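Local coordinates for protein endo-beta-mannanase (Opitutaceae bacterium TAV5, PDB 7BOB) that acts as a homotrimeric family 5 exo-beta-1,4-mannosidase of the termite hindgut, probably cutting mannose units from the ends of beta-1,4-linked mannan chains, at residues A501-D506 with S538-R543; Q434-P439 with E443-T448; Q35-D40 with L82-A87. All blocks are in the same frame, centred on the assembly; numbering follows the deposited sequence.

Contact 1. Residues A501-D506 with S538-R543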
loop_
_atom_site.group_PDB
_atom_site.type_symbol
_atom_site.label_atom_id
_atom_site.label_comp_id
_atom_site.label_asym_id
_atom_site.label_seq_id
_atom_site.Cartn_x
_atom_site.Cartn_y
_atom_site.Cartn_z
ATOM N N ALA A 501 -26.485 -0.517 11.796
ATOM C CA ALA A 501 -27.934 -0.463 11.770
ATOM C C ALA A 501 -28.446 -1.873 12.012
ATOM O O ALA A 501 -28.045 -2.810 11.308
ATOM C CB ALA A 501 -28.451 0.102 10.451
ATOM N N ILE A 502 -29.299 -2.025 13.022
ATOM C CA ILE A 502 -29.886 -3.303 13.398
ATOM C C ILE A 502 -31.365 -3.251 13.050
ATOM O O ILE A 502 -32.018 -2.224 13.255
ATOM C CB ILE A 502 -29.672 -3.593 14.896
ATOM C CG1 ILE A 502 -28.184 -3.527 15.222
ATOM C CG2 ILE A 502 -30.289 -4.939 15.290
ATOM C CD1 ILE A 502 -27.838 -4.154 16.531
ATOM N N THR A 503 -31.892 -4.345 12.510
ATOM C CA THR A 503 -33.224 -4.315 11.926
ATOM C C THR A 503 -33.795 -5.732 11.908
ATOM O O THR A 503 -33.183 -6.681 12.408
ATOM C CB THR A 503 -33.176 -3.702 10.520
ATOM O OG1 THR A 503 -34.511 -3.433 10.066
ATOM C CG2 THR A 503 -32.485 -4.667 9.537
ATOM N N ALA A 504 -34.982 -5.871 11.313
ATOM C CA ALA A 504 -35.627 -7.177 11.195
ATOM C C ALA A 504 -36.633 -7.140 10.057
ATOM O O ALA A 504 -37.476 -6.238 10.013
ATOM C CB ALA A 504 -36.337 -7.571 12.498
ATOM N N THR A 505 -36.545 -8.110 9.142
ATOM C CA THR A 505 -37.662 -8.387 8.253
ATOM C C THR A 505 -38.592 -9.372 8.963
ATOM O O THR A 505 -38.375 -9.744 10.121
ATOM C CB THR A 505 -37.206 -8.942 6.897
ATOM O OG1 THR A 505 -36.576 -10.217 7.075
ATOM C CG2 THR A 505 -36.249 -7.989 6.179
ATOM N N ASP A 506 -39.624 -9.834 8.261
ATOM C CA ASP A 506 -40.574 -10.751 8.879
ATOM C C ASP A 506 -39.995 -12.140 9.125
ATOM O O ASP A 506 -40.668 -12.965 9.752
ATOM C CB ASP A 506 -41.838 -10.851 8.022
ATOM C CG ASP A 506 -42.627 -9.551 8.001
ATOM O OD1 ASP A 506 -42.569 -8.804 9.005
ATOM O OD2 ASP A 506 -43.298 -9.277 6.983
ATOM N N SER A 538 -35.073 4.956 13.042
ATOM C CA SER A 538 -34.849 5.772 11.850
ATOM C C SER A 538 -35.002 4.960 10.551
ATOM O O SER A 538 -34.841 3.731 10.544
ATOM C CB SER A 538 -33.462 6.411 11.908
ATOM O OG SER A 538 -32.440 5.446 11.727
ATOM N N PRO A 539 -35.330 5.630 9.442
ATOM C CA PRO A 539 -35.586 4.913 8.188
ATOM C C PRO A 539 -34.346 4.185 7.690
ATOM O O PRO A 539 -33.245 4.738 7.675
ATOM C CB PRO A 539 -36.009 6.029 7.225
ATOM C CG PRO A 539 -36.395 7.187 8.126
ATOM C CD PRO A 539 -35.487 7.085 9.278
ATOM N N LEU A 540 -34.543 2.924 7.274
ATOM C CA LEU A 540 -33.490 2.071 6.735
ATOM C C LEU A 540 -33.821 1.484 5.363
ATOM O O LEU A 540 -32.923 1.385 4.522
ATOM C CB LEU A 540 -33.168 0.947 7.731
ATOM C CG LEU A 540 -32.028 0.037 7.276
ATOM C CD1 LEU A 540 -30.760 0.859 7.021
ATOM C CD2 LEU A 540 -31.770 -1.082 8.280
ATOM N N VAL A 541 -35.074 1.094 5.115
ATOM C CA VAL A 541 -35.522 0.661 3.790
ATOM C C VAL A 541 -36.705 1.525 3.366
ATOM O O VAL A 541 -37.715 1.600 4.080
ATOM C CB VAL A 541 -35.908 -0.830 3.746
ATOM C CG1 VAL A 541 -36.314 -1.211 2.333
ATOM C CG2 VAL A 541 -34.757 -1.723 4.217
ATOM N N LEU A 542 -36.581 2.174 2.219
ATOM C CA LEU A 542 -37.654 2.957 1.625
ATOM C C LEU A 542 -38.276 2.214 0.446
ATOM O O LEU A 542 -37.647 1.351 -0.178
ATOM C CB LEU A 542 -37.142 4.315 1.146
ATOM C CG LEU A 542 -36.251 5.126 2.069
ATOM C CD1 LEU A 542 -35.891 6.450 1.400
ATOM C CD2 LEU A 542 -36.946 5.365 3.413
ATOM N N ARG A 543 -39.525 2.581 0.132
ATOM C CA ARG A 543 -40.249 2.040 -1.023
ATOM C C ARG A 543 -41.009 3.168 -1.709
ATOM O O ARG A 543 -41.802 3.864 -1.070
ATOM C CB ARG A 543 -41.224 0.919 -0.616
ATOM C CG ARG A 543 -41.833 0.169 -1.804
ATOM C CD ARG A 543 -42.272 -1.251 -1.450
ATOM N NE ARG A 543 -41.163 -2.200 -1.508
ATOM C CZ ARG A 543 -41.181 -3.431 -0.999
ATOM N NH1 ARG A 543 -42.270 -3.897 -0.386
ATOM N NH2 ARG A 543 -40.101 -4.206 -1.111
#
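No ring or other flat group takes part where L540 meets A501 and T503, so there are no faces or edges to assign; the contact is made of methyl groups and a beta-branched carbon. It joins the hairpin of strands 501-505 and 508-512 to a classic beta bulge in strand 539-546 of the mixed sheet. At the bulge L540 and V541 both stand opposite M532 of the neighbouring strand, and the psi of L540, -38°, departs from the regular extended value. No hydrogen bond links the two segments, whose nearest CA atoms, those of A501 and L540, are 7.9 Å apart; the L540 side chain reaches across. Leucine suits the place because it is long enough for a single methyl, CD2, to touch both A501 and T503. CG lies anti to the backbone N (chi1 -177°), and the next torsion sets CD2 anti to CA, making that methyl the far end. There it lies 3.7 Å from T503 CB and, on the same residue, 3.9 Å from CG2. A501 and T503, two positions apart on the strand, turn the same way, whereas I502 between them points away. The small alanine lets the strand come near, its CB 4.1 Å from L540 CD2. Threonine serves both needs of a buried strand position: its carbon branch packs, and its hydroxyl is satisfied by the backbone O of T533. M532, on the sheet's end strand, also touches T503, so the hairpin meets two strands. Close beside this apolar meeting lies the threonine hydroxyl, its OG1 4.0 Å from L540 CD2.

Contact 2. Residues Q434-P439 with E443-T448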
loop_
_atom_site.group_PDB
_atom_site.type_symbol
_atom_site.label_atom_id
_atom_site.label_comp_id
_atom_site.label_asym_id
_atom_site.label_seq_id
_atom_site.Cartn_x
_atom_site.Cartn_y
_atom_site.Cartn_z
ATOM N N GLN A 434 -25.525 0.917 -21.718
ATOM C CA GLN A 434 -26.399 0.794 -22.871
ATOM C C GLN A 434 -27.822 1.111 -22.444
ATOM O O GLN A 434 -28.160 0.940 -21.269
ATOM C CB GLN A 434 -26.342 -0.619 -23.474
ATOM C CG GLN A 434 -25.041 -0.891 -24.212
ATOM C CD GLN A 434 -24.918 -2.315 -24.685
ATOM O OE1 GLN A 434 -25.656 -3.195 -24.242
ATOM N NE2 GLN A 434 -23.973 -2.555 -25.590
ATOM N N PRO A 435 -28.676 1.576 -23.367
ATOM C CA PRO A 435 -30.055 1.908 -22.982
ATOM C C PRO A 435 -30.700 0.742 -22.243
ATOM O O PRO A 435 -30.378 -0.422 -22.477
ATOM C CB PRO A 435 -30.741 2.197 -24.324
ATOM C CG PRO A 435 -29.608 2.616 -25.247
ATOM C CD PRO A 435 -28.417 1.806 -24.807
ATOM N N LEU A 436 -31.552 1.057 -21.301
ATOM C CA LEU A 436 -32.009 -0.093 -20.534
ATOM C C LEU A 436 -33.105 -0.842 -21.294
ATOM O O LEU A 436 -33.991 -0.222 -21.892
ATOM C CB LEU A 436 -32.520 0.340 -19.160
ATOM C CG LEU A 436 -31.456 0.728 -18.124
ATOM C CD1 LEU A 436 -32.114 1.155 -16.807
ATOM C CD2 LEU A 436 -30.466 -0.398 -17.882
ATOM N N PRO A 437 -33.057 -2.171 -21.297
ATOM C CA PRO A 437 -34.141 -2.948 -21.911
ATOM C C PRO A 437 -35.483 -2.578 -21.304
ATOM O O PRO A 437 -35.589 -2.327 -20.104
ATOM C CB PRO A 437 -33.767 -4.399 -21.585
ATOM C CG PRO A 437 -32.290 -4.369 -21.362
ATOM C CD PRO A 437 -31.995 -3.027 -20.743
ATOM N N SER A 438 -36.510 -2.542 -22.144
ATOM C CA SER A 438 -37.833 -2.211 -21.651
ATOM C C SER A 438 -38.243 -3.237 -20.592
ATOM O O SER A 438 -37.760 -4.377 -20.597
ATOM C CB SER A 438 -38.843 -2.181 -22.798
ATOM O OG SER A 438 -40.139 -1.904 -22.310
ATOM N N PRO A 439 -39.087 -2.844 -19.635
ATOM C CA PRO A 439 -39.385 -3.736 -18.497
ATOM C C PRO A 439 -40.065 -5.048 -18.871
ATOM O O PRO A 439 -40.194 -5.913 -17.995
ATOM C CB PRO A 439 -40.294 -2.878 -17.599
ATOM C CG PRO A 439 -39.975 -1.473 -17.957
ATOM C CD PRO A 439 -39.604 -1.480 -19.428
ATOM N N GLU A 443 -37.241 -7.084 -16.166
ATOM C CA GLU A 443 -38.290 -6.557 -15.311
ATOM C C GLU A 443 -37.810 -6.164 -13.916
ATOM O O GLU A 443 -38.416 -5.289 -13.290
ATOM C CB GLU A 443 -39.431 -7.569 -15.188
ATOM C CG GLU A 443 -40.766 -6.921 -14.777
ATOM C CD GLU A 443 -41.698 -7.876 -14.042
ATOM O OE1 GLU A 443 -42.031 -7.596 -12.861
ATOM O OE2 GLU A 443 -42.099 -8.900 -14.654
ATOM N N ARG A 444 -36.746 -6.786 -13.410
ATOM C CA ARG A 444 -36.249 -6.528 -12.067
ATOM C C ARG A 444 -34.742 -6.321 -12.113
ATOM O O ARG A 444 -34.011 -7.122 -12.722
ATOM C CB ARG A 444 -36.624 -7.673 -11.127
ATOM C CG ARG A 444 -38.059 -8.158 -11.355
ATOM C CD ARG A 444 -38.638 -8.820 -10.138
ATOM N NE ARG A 444 -38.148 -10.183 -9.982
ATOM C CZ ARG A 444 -38.302 -10.899 -8.873
ATOM N NH1 ARG A 444 -38.932 -10.375 -7.830
ATOM N NH2 ARG A 444 -37.827 -12.132 -8.801
ATOM N N ILE A 445 -34.289 -5.234 -11.482
ATOM C CA ILE A 445 -32.894 -4.811 -11.502
ATOM C C ILE A 445 -32.438 -4.595 -10.069
ATOM O O ILE A 445 -33.100 -3.883 -9.302
ATOM C CB ILE A 445 -32.685 -3.525 -12.326
ATOM C CG1 ILE A 445 -32.810 -3.822 -13.830
ATOM C CG2 ILE A 445 -31.316 -2.935 -12.019
ATOM C CD1 ILE A 445 -32.698 -2.592 -14.713
ATOM N N ILE A 446 -31.314 -5.209 -9.709
ATOM C CA ILE A 446 -30.713 -5.040 -8.396
ATOM C C ILE A 446 -29.406 -4.288 -8.571
ATOM O O ILE A 446 -28.545 -4.701 -9.361
ATOM C CB ILE A 446 -30.476 -6.384 -7.692
ATOM C CG1 ILE A 446 -31.791 -7.133 -7.516
ATOM C CG2 ILE A 446 -29.853 -6.148 -6.319
ATOM C CD1 ILE A 446 -31.605 -8.460 -6.831
ATOM N N ILE A 447 -29.265 -3.181 -7.857
ATOM C CA ILE A 447 -28.023 -2.424 -7.836
ATOM C C ILE A 447 -27.304 -2.764 -6.535
ATOM O O ILE A 447 -27.825 -2.511 -5.437
ATOM C CB ILE A 447 -28.284 -0.917 -7.969
ATOM C CG1 ILE A 447 -29.041 -0.612 -9.268
ATOM C CG2 ILE A 447 -26.986 -0.152 -7.868
ATOM C CD1 ILE A 447 -29.354 0.873 -9.473
ATOM N N THR A 448 -26.118 -3.351 -6.654
ATOM C CA THR A 448 -25.392 -3.882 -5.497
ATOM C C THR A 448 -24.374 -2.873 -4.958
ATOM O O THR A 448 -23.174 -3.126 -4.952
ATOM C CB THR A 448 -24.697 -5.189 -5.875
ATOM O OG1 THR A 448 -23.766 -4.946 -6.953
ATOM C CG2 THR A 448 -25.732 -6.231 -6.297
#
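From P435 to S438 the backbone runs in an extended, polyproline-like conformation, then bends at P439 (psi -9°) and turns back so tightly that the CA atoms of P439 and E443 are only 4.4 Å apart. The turn ends the loop of a crossover connection between the parallel strands 427-431 and 444-448 of an alpha/beta sheet, a connection that here contains no helix. Proline suits this extended loop because its ring restricts phi and it needs no partner for a backbone N-H. L436 and I445 touch by their ends, CD1 of the leucine 4.3 Å from CD1 of the isoleucine. The isoleucine, beta-branched and apolar, fits a buried strand and turns its longer branch to the loop. W463 of helix 454-465 touches L436, P439 and I445 alike, completing an apolar cluster, while E459 of that helix accepts a hydrogen bond from the backbone N of L436. At the turn itself the aliphatic part of E443 lies against a carbonyl: P439 O is 3.3 Å from E443 CB. The carboxylate leads away from the loop, its OE1 weakly hydrogen-bonded to the backbone N of D587, and E443 CG stays 3.4 Å from P439 O.

Contact 3. Residues Q35-D40 with L82-A87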
loop_
_atom_site.group_PDB
_atom_site.type_symbol
_atom_site.label_atom_id
_atom_site.label_comp_id
_atom_site.label_asym_id
_atom_site.label_seq_id
_atom_site.Cartn_x
_atom_site.Cartn_y
_atom_site.Cartn_z
ATOM N N GLN A 35 11.185 -27.407 -28.162
ATOM C CA GLN A 35 12.600 -27.798 -28.137
ATOM C C GLN A 35 12.758 -29.313 -28.075
ATOM O O GLN A 35 13.601 -29.883 -28.768
ATOM C CB GLN A 35 13.309 -27.163 -26.935
ATOM C CG GLN A 35 13.269 -25.641 -26.881
ATOM C CD GLN A 35 14.123 -25.003 -27.980
ATOM O OE1 GLN A 35 15.037 -25.631 -28.525
ATOM N NE2 GLN A 35 13.847 -23.735 -28.275
ATOM N N ALA A 36 11.956 -29.987 -27.245
ATOM C CA ALA A 36 12.139 -31.422 -27.075
ATOM C C ALA A 36 11.511 -32.230 -28.214
ATOM O O ALA A 36 11.993 -33.326 -28.523
ATOM C CB ALA A 36 11.567 -31.860 -25.724
ATOM N N TRP A 37 10.453 -31.698 -28.844
ATOM C CA TRP A 37 9.634 -32.303 -29.895
ATOM C C TRP A 37 9.557 -33.829 -29.824
ATOM O O TRP A 37 10.189 -34.514 -30.634
ATOM C CB TRP A 37 10.148 -31.880 -31.274
ATOM C CG TRP A 37 9.080 -32.005 -32.349
ATOM C CD1 TRP A 37 9.124 -32.790 -33.467
ATOM C CD2 TRP A 37 7.808 -31.331 -32.383
ATOM N NE1 TRP A 37 7.966 -32.634 -34.203
ATOM C CE2 TRP A 37 7.152 -31.735 -33.561
ATOM C CE3 TRP A 37 7.180 -30.403 -31.549
ATOM C CZ2 TRP A 37 5.885 -31.261 -33.909
ATOM C CZ3 TRP A 37 5.925 -29.929 -31.894
ATOM C CH2 TRP A 37 5.290 -30.358 -33.055
ATOM N N PRO A 38 8.814 -34.398 -28.866
ATOM C CA PRO A 38 8.589 -35.855 -28.869
ATOM C C PRO A 38 7.397 -36.179 -29.767
ATOM O O PRO A 38 6.236 -36.293 -29.332
ATOM C CB PRO A 38 8.316 -36.152 -27.393
ATOM C CG PRO A 38 7.598 -34.902 -26.903
ATOM C CD PRO A 38 8.159 -33.740 -27.718
ATOM N N GLU A 39 7.686 -36.315 -31.064
ATOM C CA GLU A 39 6.612 -36.279 -32.051
ATOM C C GLU A 39 5.688 -37.486 -31.942
ATOM O O GLU A 39 4.466 -37.337 -32.059
ATOM C CB GLU A 39 7.173 -36.158 -33.454
ATOM C CG GLU A 39 6.085 -35.836 -34.472
ATOM C CD GLU A 39 6.629 -35.648 -35.881
ATOM O OE1 GLU A 39 7.070 -34.524 -36.208
ATOM O OE2 GLU A 39 6.602 -36.622 -36.662
ATOM N N ASP A 40 6.227 -38.686 -31.705
ATOM C CA ASP A 40 5.331 -39.832 -31.533
ATOM C C ASP A 40 4.411 -39.613 -30.341
ATOM O O ASP A 40 3.207 -39.896 -30.415
ATOM C CB ASP A 40 6.121 -41.125 -31.353
ATOM C CG ASP A 40 6.753 -41.613 -32.650
ATOM O OD1 ASP A 40 6.451 -41.040 -33.732
ATOM O OD2 ASP A 40 7.556 -42.574 -32.581
ATOM N N LEU A 82 4.249 -26.610 -38.629
ATOM C CA LEU A 82 3.471 -27.111 -39.753
ATOM C C LEU A 82 3.142 -28.594 -39.566
ATOM O O LEU A 82 2.031 -29.024 -39.897
ATOM C CB LEU A 82 4.196 -26.856 -41.087
ATOM C CG LEU A 82 3.349 -27.275 -42.325
ATOM C CD1 LEU A 82 3.426 -26.264 -43.493
ATOM C CD2 LEU A 82 3.640 -28.701 -42.840
ATOM N N ARG A 83 4.067 -29.379 -39.004
ATOM C CA ARG A 83 3.780 -30.798 -38.785
ATOM C C ARG A 83 2.633 -30.978 -37.791
ATOM O O ARG A 83 1.783 -31.857 -37.971
ATOM C CB ARG A 83 5.048 -31.530 -38.321
ATOM C CG ARG A 83 6.227 -31.500 -39.374
ATOM C CD ARG A 83 7.374 -32.479 -39.049
ATOM N NE ARG A 83 6.867 -33.847 -39.082
ATOM C CZ ARG A 83 7.569 -34.924 -39.442
ATOM N NH1 ARG A 83 8.847 -34.813 -39.806
ATOM N NH2 ARG A 83 6.982 -36.120 -39.434
ATOM N N LEU A 84 2.581 -30.132 -36.746
ATOM C CA LEU A 84 1.482 -30.195 -35.788
ATOM C C LEU A 84 0.160 -29.829 -36.447
ATOM O O LEU A 84 -0.820 -30.564 -36.314
ATOM C CB LEU A 84 1.761 -29.275 -34.590
ATOM C CG LEU A 84 0.840 -29.318 -33.372
ATOM C CD1 LEU A 84 0.708 -30.729 -32.831
ATOM C CD2 LEU A 84 1.394 -28.379 -32.280
ATOM N N LEU A 85 0.108 -28.688 -37.150
ATOM C CA LEU A 85 -1.127 -28.267 -37.809
ATOM C C LEU A 85 -1.656 -29.361 -38.712
ATOM O O LEU A 85 -2.860 -29.665 -38.716
ATOM C CB LEU A 85 -0.884 -27.000 -38.621
ATOM C CG LEU A 85 -0.513 -25.779 -37.778
ATOM C CD1 LEU A 85 0.061 -24.662 -38.636
ATOM C CD2 LEU A 85 -1.757 -25.302 -36.996
ATOM N N ASP A 86 -0.748 -29.983 -39.465
ATOM C CA ASP A 86 -1.104 -31.084 -40.351
ATOM C C ASP A 86 -1.648 -32.273 -39.570
ATOM O O ASP A 86 -2.718 -32.806 -39.882
ATOM C CB ASP A 86 0.141 -31.469 -41.145
ATOM C CG ASP A 86 -0.178 -32.161 -42.421
ATOM O OD1 ASP A 86 -0.493 -31.455 -43.406
ATOM O OD2 ASP A 86 -0.094 -33.410 -42.433
ATOM N N ALA A 87 -0.938 -32.680 -38.515
ATOM C CA ALA A 87 -1.368 -33.851 -37.758
ATOM C C ALA A 87 -2.731 -33.641 -37.092
ATOM O O ALA A 87 -3.506 -34.602 -36.984
ATOM C CB ALA A 87 -0.309 -34.200 -36.720
#
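E39 and R83 form a salt bridge in which E39 OE2 stands 2.8 Å from R83 NH2, over one face of the guanidinium. The carboxylate and guanidinium planes are inclined by 54°, and the other oxygen, E39 OE1, comes to 3.0 Å from R83 NE. A long, flexible arginine can make this approach from an exposed helix position because its chain bends at chi3 (63°), turning one face of its guanidinium to the acid. W37 meets the same helix through its six-membered ring: CH2 is 4.0 Å from L84 CB, so the leucine CB meets the indole edge-on. The indole also holds the acid by a hydrogen bond: W37 NE1 donates to E39 OE1 at 2.9 Å with an N-H...O angle of 156°. This bond reaches the oxygen on its anti side, slightly out of the carboxylate plane. An alanine at E39 would remove the carboxylate, and this would probably leave the R83 guanidinium without its charged mate and the W37 NE1 without its acceptor.

Farther out, I42 touches both W37 and L84, while W34 lays its ring nearly parallel to that of W37. The backbone places these groups too: W37 leaves helix 33-36 with positive phi, and P38, centre of an inverse gamma turn, is the N-cap residue of helix 39-51. Helices 39-51 and 75-89 follow successive strands of the parallel beta barrel, in keeping with the (beta/alpha)8 fold of family 5, and pack as neighbours outside it. Glutamate suits the first turn of a helix, where its negative charge is likely to be favoured by the helix dipole as well as by R83. OE2 faces the arginine NH2, OE1 both the indole N-H and R83 NE.

Following the chain from the N terminus, contact 3 comes first, closing a loop of 41 intervening residues between neighbouring outer helices of the catalytic barrel. Contact 2 follows much later in the C-terminal part, closing a very short turn, just three residues, at the entrance to strand 444-448. Contact 1 is last, joining the 501-512 hairpin to the mixed sheet across 31 residues, about half of them strand and none helix. The three loops stand in series; none nests in or crosses another. Contacts 1 and 2 reach the same mixed sheet, their nearest atoms about 9 Å apart, whereas contact 3 lies across the chain's centre, its centre about 66 Å from that of contact 1.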